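Local coordinates for maquette-3 (Escherichia coli, PDB 6Z0C), which has no known natural function, being an artificial single-chain four-helix bundle designed to hold a network of charged side chains within its hydrophobic core, at residues E30-K35 / K67-L72; K110-A115 / K185-G190. One frame throughout, in Å; residues are numbered along the deposited sequence.

Interaction 1 (E30-K35 / K67-L72); sequences ELLKIK and KQIELL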
ATOM      1  N   GLU A  30      -7.368   7.170   5.472  1.00 34.54           N
ATOM      2  CA  GLU A  30      -7.017   8.603   5.676  1.00 36.57           C
ATOM      3  C   GLU A  30      -6.791   9.267   4.312  1.00 33.90           C
ATOM      4  O   GLU A  30      -7.241  10.413   4.136  1.00 35.95           O
ATOM      5  CB  GLU A  30      -5.810   8.737   6.605  1.00 38.39           C
ATOM      6  CG  GLU A  30      -6.151   8.406   8.047  1.00 45.51           C
ATOM      7  CD  GLU A  30      -4.982   8.242   9.004  1.00 50.56           C
ATOM      8  OE1 GLU A  30      -5.239   8.111  10.220  1.00 58.01           O
ATOM      9  OE2 GLU A  30      -3.823   8.232   8.539  1.00 60.78           O
ATOM     10  N   LEU A  31      -6.141   8.567   3.379  1.00 34.21           N
ATOM     11  CA  LEU A  31      -5.885   9.066   2.000  1.00 34.88           C
ATOM     12  C   LEU A  31      -7.213   9.248   1.262  1.00 33.48           C
ATOM     13  O   LEU A  31      -7.373  10.268   0.578  1.00 33.07           O
ATOM     14  CB  LEU A  31      -4.984   8.084   1.249  1.00 37.67           C
ATOM     15  CG  LEU A  31      -3.493   8.395   1.305  1.00 39.22           C
ATOM     16  CD1 LEU A  31      -2.701   7.291   0.630  1.00 42.62           C
ATOM     17  CD2 LEU A  31      -3.192   9.741   0.660  1.00 39.39           C
ATOM     18  N   LEU A  32      -8.118   8.279   1.380  1.00 33.28           N
ATOM     19  CA  LEU A  32      -9.463   8.347   0.753  1.00 32.65           C
ATOM     20  C   LEU A  32     -10.208   9.583   1.273  1.00 33.83           C
ATOM     21  O   LEU A  32     -10.790  10.318   0.443  1.00 33.88           O
ATOM     22  CB  LEU A  32     -10.218   7.050   1.054  1.00 33.68           C
ATOM     23  CG  LEU A  32      -9.795   5.851   0.208  1.00 35.76           C
ATOM     24  CD1 LEU A  32     -10.296   4.549   0.812  1.00 37.77           C
ATOM     25  CD2 LEU A  32     -10.296   6.000  -1.220  1.00 38.38           C
ATOM     26  N   LYS A  33     -10.170   9.816   2.587  1.00 33.80           N
ATOM     27  CA  LYS A  33     -10.858  10.966   3.234  1.00 38.21           C
ATOM     28  C   LYS A  33     -10.325  12.275   2.639  1.00 36.71           C
ATOM     29  O   LYS A  33     -11.148  13.056   2.125  1.00 35.10           O
ATOM     30  CB  LYS A  33     -10.695  10.919   4.756  1.00 42.89           C
ATOM     31  CG  LYS A  33     -11.477  11.985   5.516  1.00 48.42           C
ATOM     32  CD  LYS A  33     -11.286  11.940   7.020  1.00 54.55           C
ATOM     33  CE  LYS A  33     -11.633  10.599   7.634  1.00 58.20           C
ATOM     34  NZ  LYS A  33     -11.631  10.659   9.115  1.00 62.61           N
ATOM     35  N   ILE A  34      -9.010  12.516   2.681  1.00 36.96           N
ATOM     36  CA  ILE A  34      -8.433  13.801   2.180  1.00 38.20           C
ATOM     37  C   ILE A  34      -8.679  13.916   0.670  1.00 36.10           C
ATOM     38  O   ILE A  34      -8.976  15.035   0.222  1.00 36.96           O
ATOM     39  CB  ILE A  34      -6.942  14.005   2.527  1.00 43.38           C
ATOM     40  CG1 ILE A  34      -6.471  15.374   2.022  1.00 46.91           C
ATOM     41  CG2 ILE A  34      -6.069  12.879   1.993  1.00 44.50           C
ATOM     42  CD1 ILE A  34      -5.165  15.857   2.606  1.00 50.98           C
ATOM     43  N   LYS A  35      -8.561  12.824  -0.091  1.00 35.58           N
ATOM     44  CA  LYS A  35      -8.658  12.884  -1.576  1.00 37.30           C
ATOM     45  C   LYS A  35     -10.100  13.230  -1.972  1.00 36.32           C
ATOM     46  O   LYS A  35     -10.267  14.036  -2.908  1.00 34.09           O
ATOM     47  CB  LYS A  35      -8.105  11.611  -2.224  1.00 40.23           C
ATOM     48  CG  LYS A  35      -6.579  11.570  -2.272  1.00 43.41           C
ATOM     49  CD  LYS A  35      -5.984  10.478  -3.139  1.00 47.34           C
ATOM     50  CE  LYS A  35      -6.355  10.581  -4.605  1.00 48.68           C
ATOM     51  NZ  LYS A  35      -5.786  11.792  -5.242  1.00 45.88           N
ATOM     52  N   LYS A  67     -10.714   8.562 -10.847  1.00 42.09           N
ATOM     53  CA  LYS A  67      -9.974   7.311 -11.167  1.00 43.84           C
ATOM     54  C   LYS A  67      -9.035   6.953 -10.009  1.00 40.28           C
ATOM     55  O   LYS A  67      -8.952   5.759  -9.668  1.00 40.69           O
ATOM     56  CB  LYS A  67      -9.196   7.470 -12.477  1.00 46.96           C
ATOM     57  CG  LYS A  67     -10.064   7.656 -13.714  1.00 51.86           C
ATOM     58  CD  LYS A  67      -9.285   8.032 -14.955  1.00 57.93           C
ATOM     59  CE  LYS A  67     -10.154   8.698 -16.002  1.00 62.64           C
ATOM     60  NZ  LYS A  67      -9.463   8.793 -17.308  1.00 66.06           N
ATOM     61  N   GLN A  68      -8.347   7.947  -9.439  1.00 39.16           N
ATOM     62  CA  GLN A  68      -7.370   7.761  -8.332  1.00 40.71           C
ATOM     63  C   GLN A  68      -8.097   7.281  -7.072  1.00 38.06           C
ATOM     64  O   GLN A  68      -7.533   6.436  -6.353  1.00 39.66           O
ATOM     65  CB  GLN A  68      -6.615   9.058  -8.047  1.00 43.07           C
ATOM     66  CG  GLN A  68      -5.686   9.472  -9.176  1.00 44.78           C
ATOM     67  CD  GLN A  68      -4.994  10.783  -8.896  1.00 49.15           C
ATOM     68  OE1 GLN A  68      -5.450  11.591  -8.089  1.00 52.14           O
ATOM     69  NE2 GLN A  68      -3.875  10.998  -9.565  1.00 50.16           N
ATOM     70  N   ILE A  69      -9.295   7.802  -6.805  1.00 35.35           N
ATOM     71  CA  ILE A  69     -10.137   7.339  -5.661  1.00 39.59           C
ATOM     72  C   ILE A  69     -10.426   5.847  -5.857  1.00 36.63           C
ATOM     73  O   ILE A  69     -10.259   5.089  -4.884  1.00 37.32           O
ATOM     74  CB  ILE A  69     -11.433   8.162  -5.516  1.00 43.43           C
ATOM     75  CG1 ILE A  69     -11.177   9.519  -4.857  1.00 48.38           C
ATOM     76  CG2 ILE A  69     -12.480   7.367  -4.752  1.00 47.10           C
ATOM     77  CD1 ILE A  69     -10.965   9.452  -3.360  1.00 51.18           C
ATOM     78  N   GLU A  70     -10.833   5.435  -7.062  1.00 37.66           N
ATOM     79  CA  GLU A  70     -11.219   4.023  -7.327  1.00 40.41           C
ATOM     80  C   GLU A  70      -9.989   3.134  -7.124  1.00 36.93           C
ATOM     81  O   GLU A  70     -10.152   2.044  -6.563  1.00 34.90           O
ATOM     82  CB  GLU A  70     -11.838   3.829  -8.713  1.00 44.80           C
ATOM     83  CG  GLU A  70     -12.392   2.424  -8.939  1.00 53.01           C
ATOM     84  CD  GLU A  70     -13.107   1.763  -7.764  1.00 60.40           C
ATOM     85  OE1 GLU A  70     -12.615   0.715  -7.280  1.00 58.30           O
ATOM     86  OE2 GLU A  70     -14.166   2.280  -7.342  1.00 72.61           O
ATOM     87  N   LEU A  71      -8.799   3.592  -7.522  1.00 37.77           N
ATOM     88  CA  LEU A  71      -7.547   2.811  -7.337  1.00 38.14           C
ATOM     89  C   LEU A  71      -7.296   2.568  -5.842  1.00 36.16           C
ATOM     90  O   LEU A  71      -6.910   1.441  -5.491  1.00 35.68           O
ATOM     91  CB  LEU A  71      -6.348   3.525  -7.964  1.00 41.44           C
ATOM     92  CG  LEU A  71      -5.003   2.900  -7.591  1.00 45.93           C
ATOM     93  CD1 LEU A  71      -4.907   1.474  -8.112  1.00 49.99           C
ATOM     94  CD2 LEU A  71      -3.848   3.735  -8.099  1.00 51.66           C
ATOM     95  N   LEU A  72      -7.471   3.583  -4.992  1.00 35.04           N
ATOM     96  CA  LEU A  72      -7.270   3.446  -3.522  1.00 38.11           C
ATOM     97  C   LEU A  72      -8.176   2.335  -2.976  1.00 36.68           C
ATOM     98  O   LEU A  72      -7.710   1.580  -2.107  1.00 37.89           O
ATOM     99  CB  LEU A  72      -7.548   4.780  -2.819  1.00 41.47           C
ATOM    100  CG  LEU A  72      -6.440   5.826  -2.930  1.00 43.63           C
ATOM    101  CD1 LEU A  72      -6.843   7.109  -2.223  1.00 46.25           C
ATOM    102  CD2 LEU A  72      -5.126   5.304  -2.366  1.00 44.17           C
TER
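Leu32 and Ile69 bring their backbones within 6.5 Å, CA to CA, where the nearly antiparallel helix segments 30-35 and 67-72 pass at 163° with their axes 10.2 Å apart. Leucine and isoleucine suit this interface because their branched ends fill the seam between neighbouring helices of the bundle. The CD2 methyl of Leu32 presses on Leu72 CB at 3.4 Å, tighter than usual for two carbons, the two leucine side chains running alongside in opposite senses. Ile69 reaches across with CD1, which rests 3.8 Å from Lys35 CB. The methylene chain of Lys35 is itself part of the apolar packing, its CD lying 3.6 Å from Leu72 CD1. Bends at chi3 (62°) and chi4 (66°) then carry the ammonium group to Gln68, where NZ donates to OE1 at 2.9 Å from above the amide carbonyl plane. The stronger partner of Lys35 NZ is Glu136 on helix 105-144, a salt bridge, and Glu65 makes a second. An alanine here would remove the ammonium and is likely to leave Glu65 and Glu136 without their shared counter-charge, with a gap beside Leu72 CD1. Lysine thus combines an apolar stem with a charge that two carboxylates and a neutral amide can satisfy, consistent with the buried ion-pair network for which the protein was designed.

Interaction 2 (K110-A115 / K185-G190); sequences KFQQLA and KLQQTG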
ATOM      1  N   LYS A 110       4.035 -25.147  -0.330  1.00 35.22           N
ATOM      2  CA  LYS A 110       2.837 -24.346   0.040  1.00 34.33           C
ATOM      3  C   LYS A 110       3.287 -23.013   0.650  1.00 31.11           C
ATOM      4  O   LYS A 110       2.745 -21.963   0.250  1.00 32.01           O
ATOM      5  CB  LYS A 110       1.939 -25.128   1.005  1.00 34.38           C
ATOM      6  CG  LYS A 110       0.634 -24.437   1.372  1.00 39.80           C
ATOM      7  CD  LYS A 110      -0.183 -24.001   0.176  1.00 44.75           C
ATOM      8  CE  LYS A 110      -1.583 -23.553   0.543  1.00 50.82           C
ATOM      9  NZ  LYS A 110      -2.235 -22.844  -0.581  1.00 55.22           N
ATOM     10  N   PHE A 111       4.254 -23.056   1.570  1.00 30.92           N
ATOM     11  CA  PHE A 111       4.809 -21.864   2.266  1.00 31.61           C
ATOM     12  C   PHE A 111       5.378 -20.876   1.239  1.00 32.30           C
ATOM     13  O   PHE A 111       5.090 -19.670   1.330  1.00 32.80           O
ATOM     14  CB  PHE A 111       5.875 -22.284   3.278  1.00 32.24           C
ATOM     15  CG  PHE A 111       6.369 -21.178   4.174  1.00 31.60           C
ATOM     16  CD1 PHE A 111       7.196 -20.177   3.681  1.00 32.16           C
ATOM     17  CD2 PHE A 111       6.028 -21.150   5.516  1.00 32.69           C
ATOM     18  CE1 PHE A 111       7.660 -19.171   4.512  1.00 32.43           C
ATOM     19  CE2 PHE A 111       6.491 -20.139   6.343  1.00 33.72           C
ATOM     20  CZ  PHE A 111       7.313 -19.157   5.842  1.00 33.84           C
ATOM     21  N   GLN A 112       6.176 -21.374   0.294  1.00 32.26           N
ATOM     22  CA  GLN A 112       6.883 -20.535  -0.710  1.00 35.22           C
ATOM     23  C   GLN A 112       5.870 -19.973  -1.714  1.00 33.97           C
ATOM     24  O   GLN A 112       6.014 -18.795  -2.091  1.00 35.21           O
ATOM     25  CB  GLN A 112       8.001 -21.344  -1.362  1.00 36.92           C
ATOM     26  CG  GLN A 112       9.153 -21.611  -0.407  1.00 39.53           C
ATOM     27  CD  GLN A 112      10.303 -22.312  -1.084  1.00 47.35           C
ATOM     28  OE1 GLN A 112      10.125 -23.310  -1.780  1.00 52.91           O
ATOM     29  NE2 GLN A 112      11.499 -21.790  -0.875  1.00 52.19           N
ATOM     30  N   GLN A 113       4.871 -20.768  -2.105  1.00 34.60           N
ATOM     31  CA  GLN A 113       3.762 -20.330  -2.998  1.00 38.89           C
ATOM     32  C   GLN A 113       3.003 -19.169  -2.343  1.00 35.67           C
ATOM     33  O   GLN A 113       2.719 -18.182  -3.042  1.00 33.80           O
ATOM     34  CB  GLN A 113       2.816 -21.494  -3.304  1.00 43.62           C
ATOM     35  CG  GLN A 113       3.372 -22.485  -4.318  1.00 48.87           C
ATOM     36  CD  GLN A 113       2.628 -23.799  -4.287  1.00 54.09           C
ATOM     37  OE1 GLN A 113       1.475 -23.871  -3.867  1.00 59.03           O
ATOM     38  NE2 GLN A 113       3.290 -24.855  -4.735  1.00 57.51           N
ATOM     39  N   LEU A 114       2.686 -19.274  -1.050  1.00 33.41           N
ATOM     40  CA  LEU A 114       1.956 -18.207  -0.313  1.00 33.25           C
ATOM     41  C   LEU A 114       2.836 -16.954  -0.213  1.00 32.49           C
ATOM     42  O   LEU A 114       2.341 -15.862  -0.528  1.00 32.61           O
ATOM     43  CB  LEU A 114       1.551 -18.724   1.069  1.00 31.30           C
ATOM     44  CG  LEU A 114       0.379 -19.704   1.063  1.00 33.43           C
ATOM     45  CD1 LEU A 114       0.261 -20.413   2.401  1.00 33.79           C
ATOM     46  CD2 LEU A 114      -0.922 -18.994   0.710  1.00 34.79           C
ATOM     47  N   ALA A 115       4.097 -17.104   0.192  1.00 32.99           N
ATOM     48  CA  ALA A 115       5.037 -15.973   0.371  1.00 34.47           C
ATOM     49  C   ALA A 115       5.251 -15.253  -0.969  1.00 34.91           C
ATOM     50  O   ALA A 115       5.353 -14.012  -0.955  1.00 34.79           O
ATOM     51  CB  ALA A 115       6.332 -16.457   0.969  1.00 36.51           C
ATOM     52  N   LYS A 185      12.087 -11.697   5.448  1.00 29.81           N
ATOM     53  CA  LYS A 185      12.361 -12.237   6.809  1.00 32.79           C
ATOM     54  C   LYS A 185      11.546 -13.516   7.032  1.00 31.56           C
ATOM     55  O   LYS A 185      12.108 -14.479   7.580  1.00 31.66           O
ATOM     56  CB  LYS A 185      12.040 -11.207   7.893  1.00 34.52           C
ATOM     57  CG  LYS A 185      12.946  -9.987   7.901  1.00 37.55           C
ATOM     58  CD  LYS A 185      12.726  -9.096   9.105  1.00 42.05           C
ATOM     59  CE  LYS A 185      13.681  -7.924   9.160  1.00 46.63           C
ATOM     60  NZ  LYS A 185      15.091  -8.367   9.260  1.00 51.28           N
ATOM     61  N   LEU A 186      10.273 -13.532   6.627  1.00 30.96           N
ATOM     62  CA  LEU A 186       9.404 -14.729   6.777  1.00 31.29           C
ATOM     63  C   LEU A 186       9.975 -15.881   5.935  1.00 30.52           C
ATOM     64  O   LEU A 186       9.994 -17.009   6.444  1.00 31.92           O
ATOM     65  CB  LEU A 186       7.964 -14.375   6.394  1.00 32.47           C
ATOM     66  CG  LEU A 186       7.184 -13.642   7.485  1.00 33.20           C
ATOM     67  CD1 LEU A 186       5.919 -13.007   6.931  1.00 34.20           C
ATOM     68  CD2 LEU A 186       6.844 -14.580   8.631  1.00 34.60           C
ATOM     69  N   GLN A 187      10.461 -15.599   4.722  1.00 29.62           N
ATOM     70  CA  GLN A 187      11.099 -16.607   3.826  1.00 31.97           C
ATOM     71  C   GLN A 187      12.380 -17.144   4.486  1.00 31.96           C
ATOM     72  O   GLN A 187      12.634 -18.354   4.370  1.00 29.72           O
ATOM     73  CB  GLN A 187      11.401 -16.007   2.450  1.00 34.89           C
ATOM     74  CG  GLN A 187      10.167 -15.791   1.583  1.00 38.02           C
ATOM     75  CD  GLN A 187       9.890 -16.937   0.639  1.00 40.86           C
ATOM     76  OE1 GLN A 187      10.091 -18.109   0.961  1.00 47.21           O
ATOM     77  NE2 GLN A 187       9.409 -16.604  -0.546  1.00 41.86           N
ATOM     78  N   GLN A 188      13.162 -16.279   5.143  1.00 33.75           N
ATOM     79  CA  GLN A 188      14.402 -16.667   5.873  1.00 34.41           C
ATOM     80  C   GLN A 188      14.036 -17.555   7.072  1.00 33.63           C
ATOM     81  O   GLN A 188      14.706 -18.586   7.274  1.00 31.69           O
ATOM     82  CB  GLN A 188      15.180 -15.433   6.331  1.00 34.89           C
ATOM     83  CG  GLN A 188      15.921 -14.732   5.202  1.00 35.90           C
ATOM     84  CD  GLN A 188      16.617 -13.478   5.665  1.00 39.26           C
ATOM     85  OE1 GLN A 188      16.146 -12.777   6.556  1.00 43.38           O
ATOM     86  NE2 GLN A 188      17.755 -13.184   5.056  1.00 40.87           N
ATOM     87  N   THR A 189      13.016 -17.170   7.845  1.00 33.94           N
ATOM     88  CA  THR A 189      12.542 -17.937   9.028  1.00 32.87           C
ATOM     89  C   THR A 189      11.919 -19.247   8.539  1.00 32.88           C
ATOM     90  O   THR A 189      12.172 -20.289   9.174  1.00 32.19           O
ATOM     91  CB  THR A 189      11.585 -17.112   9.896  1.00 31.56           C
ATOM     92  OG1 THR A 189      12.283 -15.933  10.300  1.00 32.81           O
ATOM     93  CG2 THR A 189      11.114 -17.860  11.120  1.00 32.53           C
ATOM     94  N   GLY A 190      11.148 -19.191   7.449  1.00 32.87           N
ATOM     95  CA  GLY A 190      10.579 -20.376   6.778  1.00 34.50           C
ATOM     96  C   GLY A 190      11.659 -21.395   6.464  1.00 33.45           C
ATOM     97  O   GLY A 190      11.502 -22.563   6.844  1.00 34.38           O
TER
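Phe111 swings its ring across to helix segment 185-190 with CG anti to the backbone N (chi1 -172°), while a bend at chi2 (-95°) lays the amide of Gln187 against Ala115. The two antiparallel segments belong to helices 105-144 and 152-194 of the four-helix bundle, their axes 10.7 Å apart. Phenylalanine is long enough to bridge this spacing where the facing residue is Gly190: with no side chain there, the ring can come down close to the backbone of helix 152-194, Phe111 CZ lying 3.6 Å from Gly190 CA. Leu186 O meets the ring at its edge, near the ring plane, 3.5 Å from Phe111 CZ. Around the rest of the aromatic group, Trp194 packs edge-to-face, and Phe10, Leu89 and Thr92 bring in the other two helices. At the outer margin, the amides of Gln112 and Gln187 are turned 77° apart, and Gln187 OE1 stands 3.9 Å from Gln112 CG. Glutamine suits this partly exposed margin: Gln187 lays CG and amide along Ala115, while Gln112 OE1 accepts a hydrogen bond from Arg108 NH1. Ala115 is small enough for the bent chain to lie close, with Gln187 NE2 3.4 Å from its CB.

Overall arrangement
Interactions 1 and 2 lie on opposite sides of the chain's centre, their centres 32 Å apart and their nearest atoms about 20 Å apart. Interaction 1 joins helices 4-48 and 52-99; interaction 2 joins helices 105-144 and 152-194, and each also meets the other two helices. One lies wholly before the other in the sequence. Interaction 1 adds a buried charge to leucine and isoleucine packing; interaction 2 sets an aromatic ring against glycine, with amides at its margin. The potassium ion is bound by Gly101 and Gly103, between helices 52-99 and 105-144, and by Gln200 at the C-terminus; no residue of either contact takes part, and the site lies at the bundle end nearer interaction 2.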